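Local atomic coordinates of DNA-entry nuclease (Competence-specific nuclease) (Streptococcus agalactiae ILRI112, PDB entry 4QGO), a protein that probably cleaves DNA, and perhaps RNA, without sequence specificity, as a His-Me finger (beta-beta-alpha) nuclease and virulence factor. Residues G94-V108 with Q210-L224. The protein carries 1 engineered substitution. Residues are numbered along the deposited sequence; the frame is centred on the assembly and turned at random.
Sequences GWHQVATNDHYGHAV and QASYTMDYATGEITL. With SO4 (sulfate ion), chain D.
Asp-102 meets Ser-212 and Gln-210 through a single carboxylate oxygen. Ser-212 OG donates to Asp-102 OD2 over 2.6 Å, coming from above the carboxylate plane, while Gln-210 NE2 reaches the syn lone pair of the same OD2 at 2.9 Å in a fairly straight bond (161°). A water also donates to Asp-102 OD2 and accepts a weak bond from Ser-212 N. With chi1 at 64°, Asp-102 holds its carboxylate between its own backbone N and carbonyl carbon, where OD1 can close an Asx turn with Tyr-104 N. Thr-100 OG1 donates to Asp-102 OD1 from the opposite face, at 2.7 Å.

Further along, Tyr-213 OH gives a hydrogen bond to Ala-107 O (2.7 Å) from well above the carbonyl plane. Its ring is sandwiched within its own segment by Gln-210 CB and Ile-222 CG2. The methyl of Ala-107 wedges between Tyr-213 CE2 and Ile-222 CD1, with CB 3.5 Å from each. Val-98 and Leu-224 lie alongside each other, pointing opposite ways, CG1 to CD2 at 3.7 Å in one of two modelled Val-98 conformers, where CG2 packs on Ile-222 CB. At the far end the backbones close up where Gly-220 has no side chain: its CA lies 3.3 Å from Gly-94 O in a nearly straight CA-H...O contact.

The contact thus lays the loop leading into strand 108-112 against the C-terminal hairpin of strands 213-215 and 222-224. Gln-210 OE1 also accepts from His-141 N, tying the same amide to helix 140-144, while Tyr-104 OH, also bonded to His-141 ND1, and His-103 NE2 bind a sulfate probably from the crystallisation liquor. Four protein donors, two on each oxygen, would favour an ionised Asp-102 carboxylate and limit its rotation, making it a polar clasp between loop and hairpin.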
loop_
_atom_site.group_PDB
_atom_site.type_symbol
_atom_site.label_atom_id
_atom_site.label_comp_id
_atom_site.label_asym_id
_atom_site.label_seq_id
_atom_site.Cartn_x
_atom_site.Cartn_y
_atom_site.Cartn_z
ATOM N N GLY A 94 6.286 14.624 -0.072
ATOM C CA GLY A 94 4.949 15.201 -0.052
ATOM C C GLY A 94 4.317 15.354 1.322
ATOM O O GLY A 94 3.119 15.625 1.427
ATOM N N TRP A 95 5.104 15.170 2.377
ATOM C CA TRP A 95 4.562 15.190 3.739
ATOM C C TRP A 95 4.160 16.584 4.183
ATOM O O TRP A 95 5.001 17.492 4.278
ATOM C CB TRP A 95 5.577 14.637 4.726
ATOM C CG TRP A 95 5.066 14.512 6.145
ATOM C CD1 TRP A 95 5.151 15.447 7.144
ATOM C CD2 TRP A 95 4.418 13.369 6.718
ATOM N NE1 TRP A 95 4.580 14.953 8.300
ATOM C CE2 TRP A 95 4.132 13.678 8.065
ATOM C CE3 TRP A 95 4.051 12.110 6.221
ATOM C CZ2 TRP A 95 3.499 12.773 8.920
ATOM C CZ3 TRP A 95 3.422 11.209 7.073
ATOM C CH2 TRP A 95 3.150 11.545 8.405
ATOM N N HIS A 96 2.873 16.745 4.466
ATOM C CA HIS A 96 2.353 17.999 5.004
ATOM C C HIS A 96 1.207 17.688 5.939
ATOM O O HIS A 96 0.053 17.602 5.529
ATOM C CB HIS A 96 1.897 18.921 3.874
ATOM C CG HIS A 96 3.022 19.384 3.004
ATOM N ND1 HIS A 96 3.950 20.310 3.429
ATOM C CD2 HIS A 96 3.393 19.023 1.755
ATOM C CE1 HIS A 96 4.835 20.515 2.469
ATOM N NE2 HIS A 96 4.522 19.743 1.444
ATOM N N GLN A 97 1.542 17.492 7.203
ATOM C CA GLN A 97 0.551 17.098 8.187
ATOM C C GLN A 97 -0.480 18.197 8.443
ATOM O O GLN A 97 -0.159 19.391 8.421
ATOM C CB GLN A 97 1.249 16.730 9.492
ATOM C CG GLN A 97 0.345 16.102 10.546
ATOM C CD GLN A 97 -0.262 14.786 10.084
ATOM O OE1 GLN A 97 -1.260 14.772 9.367
ATOM N NE2 GLN A 97 0.351 13.678 10.490
ATOM N N VAL A 98 -1.715 17.769 8.699
ATOM C CA VAL A 98 -2.846 18.654 8.994
ATOM C C VAL A 98 -3.682 17.993 10.093
ATOM O O VAL A 98 -3.887 16.780 10.052
ATOM C CB VAL A 98 -3.749 18.846 7.735
ATOM C CG1 VAL A 98 -4.999 19.649 8.075
ATOM C CG2 VAL A 98 -2.979 19.502 6.592
ATOM N N ALA A 99 -4.155 18.766 11.075
ATOM C CA ALA A 99 -5.125 18.255 12.032
ATOM C C ALA A 99 -6.481 18.261 11.331
ATOM O O ALA A 99 -6.905 19.290 10.819
ATOM C CB ALA A 99 -5.153 19.162 13.263
ATOM N N THR A 100 -7.152 17.112 11.289
ATOM C CA THR A 100 -8.402 16.979 10.541
ATOM C C THR A 100 -9.626 17.240 11.417
ATOM O O THR A 100 -9.508 17.419 12.634
ATOM C CB THR A 100 -8.550 15.561 9.989
ATOM O OG1 THR A 100 -8.508 14.643 11.086
ATOM C CG2 THR A 100 -7.413 15.235 9.024
ATOM N N ASN A 101 -10.794 17.266 10.779
ATOM C CA ASN A 101 -12.075 17.287 11.484
ATOM C C ASN A 101 -12.766 15.939 11.405
ATOM O O ASN A 101 -13.957 15.845 11.113
ATOM C CB ASN A 101 -12.984 18.374 10.929
ATOM C CG ASN A 101 -12.355 19.728 11.027
ATOM O OD1 ASN A 101 -12.108 20.235 12.127
ATOM N ND2 ASN A 101 -12.061 20.319 9.888
ATOM N N ASP A 102 -12.001 14.882 11.637
ATOM C CA ASP A 102 -12.557 13.545 11.611
ATOM C C ASP A 102 -11.983 12.719 12.758
ATOM O O ASP A 102 -11.174 13.220 13.546
ATOM C CB ASP A 102 -12.379 12.879 10.236
ATOM C CG ASP A 102 -10.926 12.645 9.853
ATOM O OD1 ASP A 102 -10.060 12.489 10.743
ATOM O OD2 ASP A 102 -10.672 12.590 8.624
ATOM N N HIS A 103 -12.404 11.456 12.864
ATOM C CA HIS A 103 -12.054 10.683 14.048
ATOM C C HIS A 103 -10.576 10.301 14.111
ATOM O O HIS A 103 -10.119 9.856 15.141
ATOM C CB HIS A 103 -12.963 9.451 14.168
ATOM C CG HIS A 103 -12.624 8.328 13.223
ATOM N ND1 HIS A 103 -13.068 8.291 11.923
ATOM C CD2 HIS A 103 -11.905 7.201 13.413
ATOM C CE1 HIS A 103 -12.615 7.188 11.337
ATOM N NE2 HIS A 103 -11.912 6.504 12.220
ATOM N N TYR A 104 -9.858 10.434 12.988
ATOM C CA TYR A 104 -8.422 10.137 12.963
ATOM C C TYR A 104 -7.590 11.208 13.653
ATOM O O TYR A 104 -6.504 10.930 14.166
ATOM C CB TYR A 104 -7.917 9.934 11.529
ATOM C CG TYR A 104 -8.565 8.753 10.843
ATOM C CD1 TYR A 104 -8.154 7.450 11.123
ATOM C CD2 TYR A 104 -9.585 8.936 9.916
ATOM C CE1 TYR A 104 -8.748 6.371 10.501
ATOM C CE2 TYR A 104 -10.188 7.860 9.294
ATOM C CZ TYR A 104 -9.763 6.584 9.586
ATOM O OH TYR A 104 -10.365 5.515 8.961
ATOM N N GLY A 105 -8.084 12.442 13.637
ATOM C CA GLY A 105 -7.401 13.537 14.300
ATOM C C GLY A 105 -6.295 14.165 13.474
ATOM O O GLY A 105 -6.051 15.362 13.567
ATOM N N HIS A 106 -5.603 13.350 12.679
ATOM C CA HIS A 106 -4.537 13.848 11.812
ATOM C C HIS A 106 -4.757 13.287 10.416
ATOM O O HIS A 106 -5.482 12.308 10.243
ATOM C CB HIS A 106 -3.169 13.439 12.333
ATOM C CG HIS A 106 -2.979 11.960 12.407
ATOM N ND1 HIS A 106 -3.359 11.215 13.503
ATOM C CD2 HIS A 106 -2.466 11.081 11.514
ATOM C CE1 HIS A 106 -3.081 9.942 13.282
ATOM N NE2 HIS A 106 -2.540 9.835 12.082
ATOM N N ALA A 107 -4.123 13.901 9.424
ATOM C CA ALA A 107 -4.416 13.584 8.024
ATOM C C ALA A 107 -3.593 12.427 7.468
ATOM O O ALA A 107 -4.135 11.583 6.751
ATOM C CB ALA A 107 -4.223 14.804 7.157
ATOM N N VAL A 108 -2.304 12.385 7.794
ATOM C CA VAL A 108 -1.392 11.433 7.147
ATOM C C VAL A 108 -0.516 10.648 8.118
ATOM O O VAL A 108 -0.232 11.108 9.225
ATOM C CB VAL A 108 -0.492 12.112 6.093
ATOM C CG1 VAL A 108 -1.328 12.623 4.926
ATOM C CG2 VAL A 108 0.342 13.242 6.714
ATOM N N GLN A 210 -9.097 10.258 1.923
ATOM C CA GLN A 210 -9.747 10.315 3.224
ATOM C C GLN A 210 -11.021 11.136 3.005
ATOM O O GLN A 210 -10.994 12.135 2.283
ATOM C CB GLN A 210 -8.808 10.984 4.237
ATOM C CG GLN A 210 -9.250 10.901 5.710
ATOM C CD GLN A 210 -8.074 10.726 6.669
ATOM O OE1 GLN A 210 -7.119 9.993 6.386
ATOM N NE2 GLN A 210 -8.129 11.407 7.801
ATOM N N ALA A 211 -12.132 10.713 3.604
ATOM C CA ALA A 211 -13.435 11.293 3.261
ATOM C C ALA A 211 -13.543 12.783 3.592
ATOM O O ALA A 211 -14.268 13.522 2.929
ATOM C CB ALA A 211 -14.554 10.524 3.935
ATOM N N SER A 212 -12.793 13.230 4.591
ATOM C CA SER A 212 -12.971 14.579 5.125
ATOM C C SER A 212 -12.076 15.629 4.484
ATOM O O SER A 212 -12.090 16.778 4.893
ATOM C CB SER A 212 -12.728 14.584 6.637
ATOM O OG SER A 212 -11.341 14.489 6.920
ATOM N N TYR A 213 -11.289 15.245 3.486
ATOM C CA TYR A 213 -10.426 16.219 2.840
ATOM C C TYR A 213 -10.044 15.818 1.432
ATOM O O TYR A 213 -10.274 14.682 1.023
ATOM C CB TYR A 213 -9.175 16.495 3.689
ATOM C CG TYR A 213 -8.165 15.359 3.867
ATOM C CD1 TYR A 213 -7.338 14.939 2.815
ATOM C CD2 TYR A 213 -7.971 14.780 5.115
ATOM C CE1 TYR A 213 -6.399 13.938 3.003
ATOM C CE2 TYR A 213 -7.020 13.779 5.315
ATOM C CZ TYR A 213 -6.232 13.373 4.253
ATOM O OH TYR A 213 -5.282 12.397 4.441
ATOM N N THR A 214 -9.446 16.752 0.700
ATOM C CA THR A 214 -8.833 16.424 -0.574
ATOM C C THR A 214 -7.343 16.722 -0.520
ATOM O O THR A 214 -6.885 17.548 0.257
ATOM C CB THR A 214 -9.498 17.169 -1.756
ATOM O OG1 THR A 214 -9.461 18.582 -1.518
ATOM C CG2 THR A 214 -10.935 16.709 -1.918
ATOM N N MET A 215 -6.585 16.014 -1.345
ATOM C CA MET A 215 -5.146 16.206 -1.424
ATOM C C MET A 215 -4.703 16.492 -2.851
ATOM O O MET A 215 -5.210 15.893 -3.792
ATOM C CB MET A 215 -4.411 14.963 -0.921
ATOM C CG MET A 215 -2.894 15.141 -0.923
ATOM S SD MET A 215 -1.985 13.649 -0.490
ATOM C CE MET A 215 -2.183 13.603 1.283
ATOM N N ASP A 216 -3.758 17.416 -3.000
ATOM C CA ASP A 216 -3.067 17.628 -4.267
ATOM C C ASP A 216 -1.881 16.672 -4.260
ATOM O O ASP A 216 -0.937 16.858 -3.486
ATOM C CB ASP A 216 -2.576 19.078 -4.346
ATOM C CG ASP A 216 -1.932 19.412 -5.684
ATOM O OD1 ASP A 216 -1.600 18.481 -6.446
ATOM O OD2 ASP A 216 -1.746 20.615 -5.974
ATOM N N TYR A 217 -1.936 15.635 -5.097
ATOM C CA TYR A 217 -0.894 14.607 -5.083
ATOM C C TYR A 217 0.432 15.120 -5.617
ATOM O O TYR A 217 1.478 14.510 -5.382
ATOM C CB TYR A 217 -1.332 13.350 -5.844
ATOM C CG TYR A 217 -2.528 12.673 -5.212
ATOM C CD1 TYR A 217 -2.428 12.069 -3.963
ATOM C CD2 TYR A 217 -3.755 12.646 -5.862
ATOM C CE1 TYR A 217 -3.523 11.468 -3.375
ATOM C CE2 TYR A 217 -4.859 12.043 -5.284
ATOM C CZ TYR A 217 -4.738 11.469 -4.035
ATOM O OH TYR A 217 -5.846 10.870 -3.478
ATOM N N ALA A 218 0.403 16.241 -6.336
ATOM C CA ALA A 218 1.650 16.824 -6.800
ATOM C C ALA A 218 2.542 17.217 -5.625
ATOM O O ALA A 218 3.740 16.946 -5.635
ATOM C CB ALA A 218 1.380 18.038 -7.703
ATOM N N THR A 219 1.948 17.853 -4.610
ATOM C CA THR A 219 2.696 18.433 -3.494
ATOM C C THR A 219 2.449 17.759 -2.146
ATOM O O THR A 219 3.260 17.870 -1.227
ATOM C CB THR A 219 2.308 19.911 -3.311
ATOM O OG1 THR A 219 0.887 19.981 -3.142
ATOM C CG2 THR A 219 2.687 20.717 -4.537
ATOM N N GLY A 220 1.322 17.067 -2.031
ATOM C CA GLY A 220 0.878 16.562 -0.748
ATOM C C GLY A 220 0.073 17.570 0.062
ATOM O O GLY A 220 -0.303 17.268 1.188
ATOM N N GLU A 221 -0.211 18.742 -0.509
ATOM C CA GLU A 221 -0.998 19.764 0.203
ATOM C C GLU A 221 -2.447 19.318 0.373
ATOM O O GLU A 221 -3.109 18.907 -0.583
ATOM C CB GLU A 221 -0.951 21.107 -0.532
ATOM C CG GLU A 221 -1.725 22.231 0.156
ATOM C CD GLU A 221 -1.831 23.496 -0.679
ATOM O OE1 GLU A 221 -1.902 24.581 -0.064
ATOM O OE2 GLU A 221 -1.889 23.408 -1.935
ATOM N N ILE A 222 -2.933 19.420 1.604
ATOM C CA ILE A 222 -4.268 18.964 1.940
ATOM C C ILE A 222 -5.207 20.140 2.157
ATOM O O ILE A 222 -4.848 21.120 2.821
ATOM C CB ILE A 222 -4.211 18.114 3.209
ATOM C CG1 ILE A 222 -3.506 16.794 2.892
ATOM C CG2 ILE A 222 -5.615 17.871 3.770
ATOM C CD1 ILE A 222 -2.999 16.107 4.115
ATOM N N THR A 223 -6.406 20.028 1.599
ATOM C CA THR A 223 -7.464 21.001 1.834
ATOM C C THR A 223 -8.606 20.307 2.573
ATOM O O THR A 223 -9.246 19.417 2.023
ATOM C CB THR A 223 -7.957 21.577 0.501
ATOM O OG1 THR A 223 -6.857 22.218 -0.165
ATOM C CG2 THR A 223 -9.057 22.605 0.739
ATOM N N LEU A 224 -8.860 20.708 3.819
ATOM C CA LEU A 224 -9.934 20.103 4.603
ATOM C C LEU A 224 -11.290 20.481 4.024
ATOM O O LEU A 224 -11.458 21.592 3.519
ATOM C CB LEU A 224 -9.848 20.547 6.059
ATOM C CG LEU A 224 -8.536 20.207 6.770
ATOM C CD1 LEU A 224 -8.540 20.751 8.195
ATOM C CD2 LEU A 224 -8.278 18.692 6.782
HETATM S S SO4 D . -10.911 3.076 11.312
HETATM O O1 SO4 D . -9.995 3.225 10.187
HETATM O O2 SO4 D . -11.005 1.674 11.707
HETATM O O3 SO4 D . -10.419 3.868 12.439
HETATM O O4 SO4 D . -12.233 3.580 10.939
HETATM O O HOH W 1 0.535 15.511 3.332
HETATM O O HOH W 2 -1.223 19.982 3.927
HETATM O O HOH W 3 -11.029 17.010 8.018
HETATM O O HOH W 4 -12.495 11.221 6.984
#